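Long-range contact in putative phosphosugar isomerases (PDB 3FKJ), which probably binds phosphorylated sugars through its SIS fold and may act as an isomerase, its exact substrate and reaction being unestablished: residues A[263-274]-A[290-301]. Numbering follows the deposited sequence.
Sequences PFILLQSSGRTR and KLQLIDADKLGI
Arg-274 holds Asp-295 in a bidentate, end-on salt bridge of two nearly straight bonds, NH1 to OD1 at 2.8 Å and NH2 to OD2 at 2.9 Å; both oxygens lie in the guanidinium plane and are met on their syn sides, 23° out of the carboxylate plane. An extended chain from CG to NE (chi3 178°) carries the group across. NH1 also donates to Ser-269 O, which fixes the group's rotation. Over one guanidinium face lies Asp-297 OD2, a long, charge-only partner of NH1; over the other lies Gln-268 NE2, itself bonded to Asp-278. From the opposite face of the carboxylate to NH1, Asp-297 N reaches Asp-295 OD1, closing an Asx turn. A water joins Gly-271 N to Asp-297 OD2, while OD1 accepts from Gln-302. The network lies at the C-terminal ends of strands 263-268 and 290-295, which run parallel, zipped by six backbone bonds. On one face Leu-266, which also packs on Ile-281 of helix 274-286, lays CD2 against Leu-293 CD1 at 3.7 Å; on the other, Ile-294 CD1 lies against Ile-265 CG2 and Leu-267 CD2. Strands and intervening helix form a beta-alpha-beta crossover, consistent with the alpha-beta-alpha sandwich of SIS domains.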
loop_
_atom_site.group_PDB
_atom_site.type_symbol
_atom_site.label_atom_id
_atom_site.label_comp_id
_atom_site.label_asym_id
_atom_site.label_seq_id
_atom_site.Cartn_x
_atom_site.Cartn_y
_atom_site.Cartn_z
ATOM N N PRO A 263 2.185 19.020 -11.144
ATOM C CA PRO A 263 1.738 19.330 -9.773
ATOM C C PRO A 263 1.952 18.209 -8.753
ATOM O O PRO A 263 1.533 17.087 -8.972
ATOM C CB PRO A 263 0.243 19.649 -9.955
ATOM C CG PRO A 263 0.048 19.799 -11.453
ATOM C CD PRO A 263 1.023 18.775 -12.011
ATOM N N PHE A 264 2.640 18.540 -7.672
ATOM C CA PHE A 264 2.852 17.662 -6.526
ATOM C C PHE A 264 2.430 18.386 -5.246
ATOM O O PHE A 264 2.828 19.520 -5.007
ATOM C CB PHE A 264 4.340 17.322 -6.373
ATOM C CG PHE A 264 4.932 16.599 -7.542
ATOM C CD1 PHE A 264 4.923 15.213 -7.588
ATOM C CD2 PHE A 264 5.537 17.297 -8.578
ATOM C CE1 PHE A 264 5.478 14.527 -8.666
ATOM C CE2 PHE A 264 6.099 16.626 -9.648
ATOM C CZ PHE A 264 6.046 15.210 -9.692
ATOM N N ILE A 265 1.652 17.708 -4.419
ATOM C CA ILE A 265 1.415 18.127 -3.058
ATOM C C ILE A 265 2.164 17.108 -2.164
ATOM O O ILE A 265 1.825 15.906 -2.152
ATOM C CB ILE A 265 -0.112 18.166 -2.701
ATOM C CG1 ILE A 265 -0.858 19.019 -3.748
ATOM C CG2 ILE A 265 -0.291 18.685 -1.231
ATOM C CD1 ILE A 265 -2.355 18.782 -3.874
ATOM N N LEU A 266 3.194 17.608 -1.472
ATOM C CA LEU A 266 4.014 16.830 -0.545
ATOM C C LEU A 266 3.556 17.122 0.865
ATOM O O LEU A 266 3.537 18.264 1.298
ATOM C CB LEU A 266 5.508 17.130 -0.690
ATOM C CG LEU A 266 6.515 16.464 0.281
ATOM C CD1 LEU A 266 6.542 14.971 0.068
ATOM C CD2 LEU A 266 7.901 17.020 0.083
ATOM N N LEU A 267 3.150 16.068 1.557
ATOM C CA LEU A 267 2.839 16.116 2.978
ATOM C C LEU A 267 4.063 15.658 3.716
ATOM O O LEU A 267 4.237 14.474 3.927
ATOM C CB LEU A 267 1.661 15.208 3.304
ATOM C CG LEU A 267 0.387 15.439 2.472
ATOM C CD1 LEU A 267 -0.655 14.571 3.036
ATOM C CD2 LEU A 267 -0.057 16.897 2.474
ATOM N N GLN A 268 4.910 16.623 4.065
ATOM C CA GLN A 268 6.201 16.385 4.710
ATOM C C GLN A 268 6.029 16.097 6.217
ATOM O O GLN A 268 5.199 16.713 6.904
ATOM C CB GLN A 268 7.147 17.591 4.502
ATOM C CG GLN A 268 8.549 17.391 5.056
ATOM C CD GLN A 268 9.532 18.469 4.642
ATOM O OE1 GLN A 268 9.140 19.593 4.323
ATOM N NE2 GLN A 268 10.828 18.128 4.649
ATOM N N SER A 269 6.833 15.147 6.689
ATOM C CA SER A 269 6.777 14.670 8.055
ATOM C C SER A 269 7.938 15.207 8.884
ATOM O O SER A 269 9.005 15.594 8.345
ATOM C CB SER A 269 6.877 13.132 8.095
ATOM O OG SER A 269 5.824 12.501 7.405
ATOM N N SER A 270 7.722 15.220 10.200
ATOM C CA SER A 270 8.811 15.335 11.145
ATOM C C SER A 270 9.438 13.962 11.323
ATOM O O SER A 270 8.921 12.939 10.849
ATOM C CB SER A 270 8.289 15.831 12.499
ATOM O OG SER A 270 7.580 14.792 13.160
ATOM N N GLY A 271 10.528 13.925 12.062
ATOM C CA GLY A 271 11.087 12.689 12.479
ATOM C C GLY A 271 11.804 11.944 11.383
ATOM O O GLY A 271 12.353 12.538 10.454
ATOM N N ARG A 272 11.792 10.621 11.498
ATOM C CA ARG A 272 12.804 9.781 10.820
ATOM C C ARG A 272 12.795 9.749 9.283
ATOM O O ARG A 272 13.882 9.653 8.672
ATOM C CB ARG A 272 12.755 8.365 11.369
ATOM C CG ARG A 272 13.278 8.295 12.810
ATOM C CD ARG A 272 12.878 6.995 13.472
ATOM N NE ARG A 272 11.433 6.856 13.639
ATOM C CZ ARG A 272 10.815 5.740 14.045
ATOM N NH1 ARG A 272 11.501 4.663 14.340
ATOM N NH2 ARG A 272 9.502 5.689 14.169
ATOM N N THR A 273 11.613 9.879 8.671
ATOM C CA THR A 273 11.490 9.798 7.208
ATOM C C THR A 273 11.611 11.160 6.515
ATOM O O THR A 273 11.659 11.245 5.286
ATOM C CB THR A 273 10.206 9.018 6.779
ATOM O OG1 THR A 273 9.041 9.825 7.038
ATOM C CG2 THR A 273 10.111 7.701 7.572
ATOM N N ARG A 274 11.750 12.227 7.293
ATOM C CA ARG A 274 11.914 13.565 6.718
ATOM C C ARG A 274 12.964 13.675 5.610
ATOM O O ARG A 274 12.726 14.335 4.594
ATOM C CB ARG A 274 12.237 14.557 7.821
ATOM C CG ARG A 274 12.129 16.001 7.429
ATOM C CD ARG A 274 12.216 16.836 8.670
ATOM N NE ARG A 274 12.161 18.251 8.329
ATOM C CZ ARG A 274 11.057 18.951 8.096
ATOM N NH1 ARG A 274 9.858 18.403 8.189
ATOM N NH2 ARG A 274 11.164 20.234 7.758
ATOM N N LYS A 290 5.462 22.014 -9.949
ATOM C CA LYS A 290 4.518 22.835 -9.214
ATOM C C LYS A 290 4.285 22.211 -7.871
ATOM O O LYS A 290 3.455 21.316 -7.737
ATOM C CB LYS A 290 3.187 22.949 -9.957
ATOM C CG LYS A 290 2.252 23.985 -9.357
ATOM C CD LYS A 290 0.956 24.051 -10.124
ATOM C CE LYS A 290 0.116 25.225 -9.724
ATOM N NZ LYS A 290 -0.812 25.571 -10.804
ATOM N N LEU A 291 5.015 22.694 -6.873
ATOM C CA LEU A 291 5.037 22.042 -5.565
ATOM C C LEU A 291 4.231 22.837 -4.543
ATOM O O LEU A 291 4.459 24.006 -4.367
ATOM C CB LEU A 291 6.488 21.834 -5.099
ATOM C CG LEU A 291 6.728 21.287 -3.678
ATOM C CD1 LEU A 291 6.003 19.949 -3.430
ATOM C CD2 LEU A 291 8.238 21.187 -3.403
ATOM N N GLN A 292 3.258 22.190 -3.907
ATOM C CA GLN A 292 2.639 22.687 -2.678
ATOM C C GLN A 292 3.226 21.843 -1.565
ATOM O O GLN A 292 3.005 20.615 -1.509
ATOM C CB GLN A 292 1.122 22.506 -2.693
ATOM C CG GLN A 292 0.426 22.834 -1.349
ATOM C CD GLN A 292 0.511 24.320 -1.015
ATOM O OE1 GLN A 292 0.504 25.151 -1.905
ATOM N NE2 GLN A 292 0.611 24.649 0.270
ATOM N N LEU A 293 4.011 22.483 -0.713
ATOM C CA LEU A 293 4.566 21.831 0.450
ATOM C C LEU A 293 3.658 22.076 1.650
ATOM O O LEU A 293 3.289 23.200 1.925
ATOM C CB LEU A 293 5.971 22.366 0.719
ATOM C CG LEU A 293 6.785 21.697 1.833
ATOM C CD1 LEU A 293 6.889 20.178 1.675
ATOM C CD2 LEU A 293 8.152 22.344 1.865
ATOM N N ILE A 294 3.277 21.014 2.347
ATOM C CA ILE A 294 2.610 21.146 3.648
ATOM C C ILE A 294 3.461 20.400 4.668
ATOM O O ILE A 294 3.536 19.178 4.645
ATOM C CB ILE A 294 1.173 20.600 3.600
ATOM C CG1 ILE A 294 0.384 21.331 2.477
ATOM C CG2 ILE A 294 0.513 20.776 4.962
ATOM C CD1 ILE A 294 -1.008 20.813 2.213
ATOM N N ASP A 295 4.116 21.155 5.554
ATOM C CA ASP A 295 5.132 20.601 6.439
ATOM C C ASP A 295 4.607 20.469 7.860
ATOM O O ASP A 295 4.291 21.483 8.495
ATOM C CB ASP A 295 6.384 21.500 6.424
ATOM C CG ASP A 295 7.545 20.915 7.251
ATOM O OD1 ASP A 295 7.407 19.779 7.789
ATOM O OD2 ASP A 295 8.602 21.581 7.346
ATOM N N ALA A 296 4.551 19.231 8.379
ATOM C CA ALA A 296 4.076 19.022 9.761
ATOM C C ALA A 296 4.887 19.840 10.782
ATOM O O ALA A 296 4.316 20.436 11.699
ATOM C CB ALA A 296 4.080 17.554 10.130
ATOM N N ASP A 297 6.211 19.865 10.610
ATOM C CA ASP A 297 7.112 20.568 11.534
ATOM C C ASP A 297 6.880 22.068 11.625
ATOM O O ASP A 297 7.177 22.655 12.653
ATOM C CB ASP A 297 8.588 20.309 11.184
ATOM C CG ASP A 297 9.285 19.370 12.177
ATOM O OD1 ASP A 297 8.789 19.235 13.316
ATOM O OD2 ASP A 297 10.341 18.777 11.820
ATOM N N LYS A 298 6.376 22.685 10.561
ATOM C CA LYS A 298 6.044 24.109 10.570
ATOM C C LYS A 298 4.697 24.356 11.220
ATOM O O LYS A 298 4.419 25.452 11.673
ATOM C CB LYS A 298 6.024 24.691 9.148
ATOM C CG LYS A 298 7.299 25.388 8.714
ATOM C CD LYS A 298 8.544 24.590 9.070
ATOM C CE LYS A 298 9.790 25.178 8.424
ATOM N NZ LYS A 298 10.979 24.298 8.618
ATOM N N LEU A 299 3.850 23.342 11.263
ATOM C CA LEU A 299 2.497 23.513 11.774
ATOM C C LEU A 299 2.355 22.984 13.203
ATOM O O LEU A 299 1.239 22.715 13.658
ATOM C CB LEU A 299 1.483 22.839 10.831
ATOM C CG LEU A 299 1.530 23.296 9.372
ATOM C CD1 LEU A 299 0.692 22.361 8.501
ATOM C CD2 LEU A 299 1.080 24.746 9.251
ATOM N N GLY A 300 3.477 22.815 13.903
ATOM C CA GLY A 300 3.449 22.616 15.357
ATOM C C GLY A 300 3.441 21.175 15.848
ATOM O O GLY A 300 2.936 20.882 16.940
ATOM N N ILE A 301 4.002 20.269 15.052
ATOM C CA ILE A 301 4.255 18.918 15.535
ATOM C C ILE A 301 5.263 18.926 16.684
ATOM O O ILE A 301 5.135 18.098 17.587
ATOM C CB ILE A 301 4.671 17.948 14.392
ATOM C CG1 ILE A 301 3.423 17.312 13.790
ATOM C CG2 ILE A 301 5.592 16.839 14.889
ATOM C CD1 ILE A 301 2.854 16.136 14.578
HETATM O O HOH W 1 11.889 16.628 12.366
#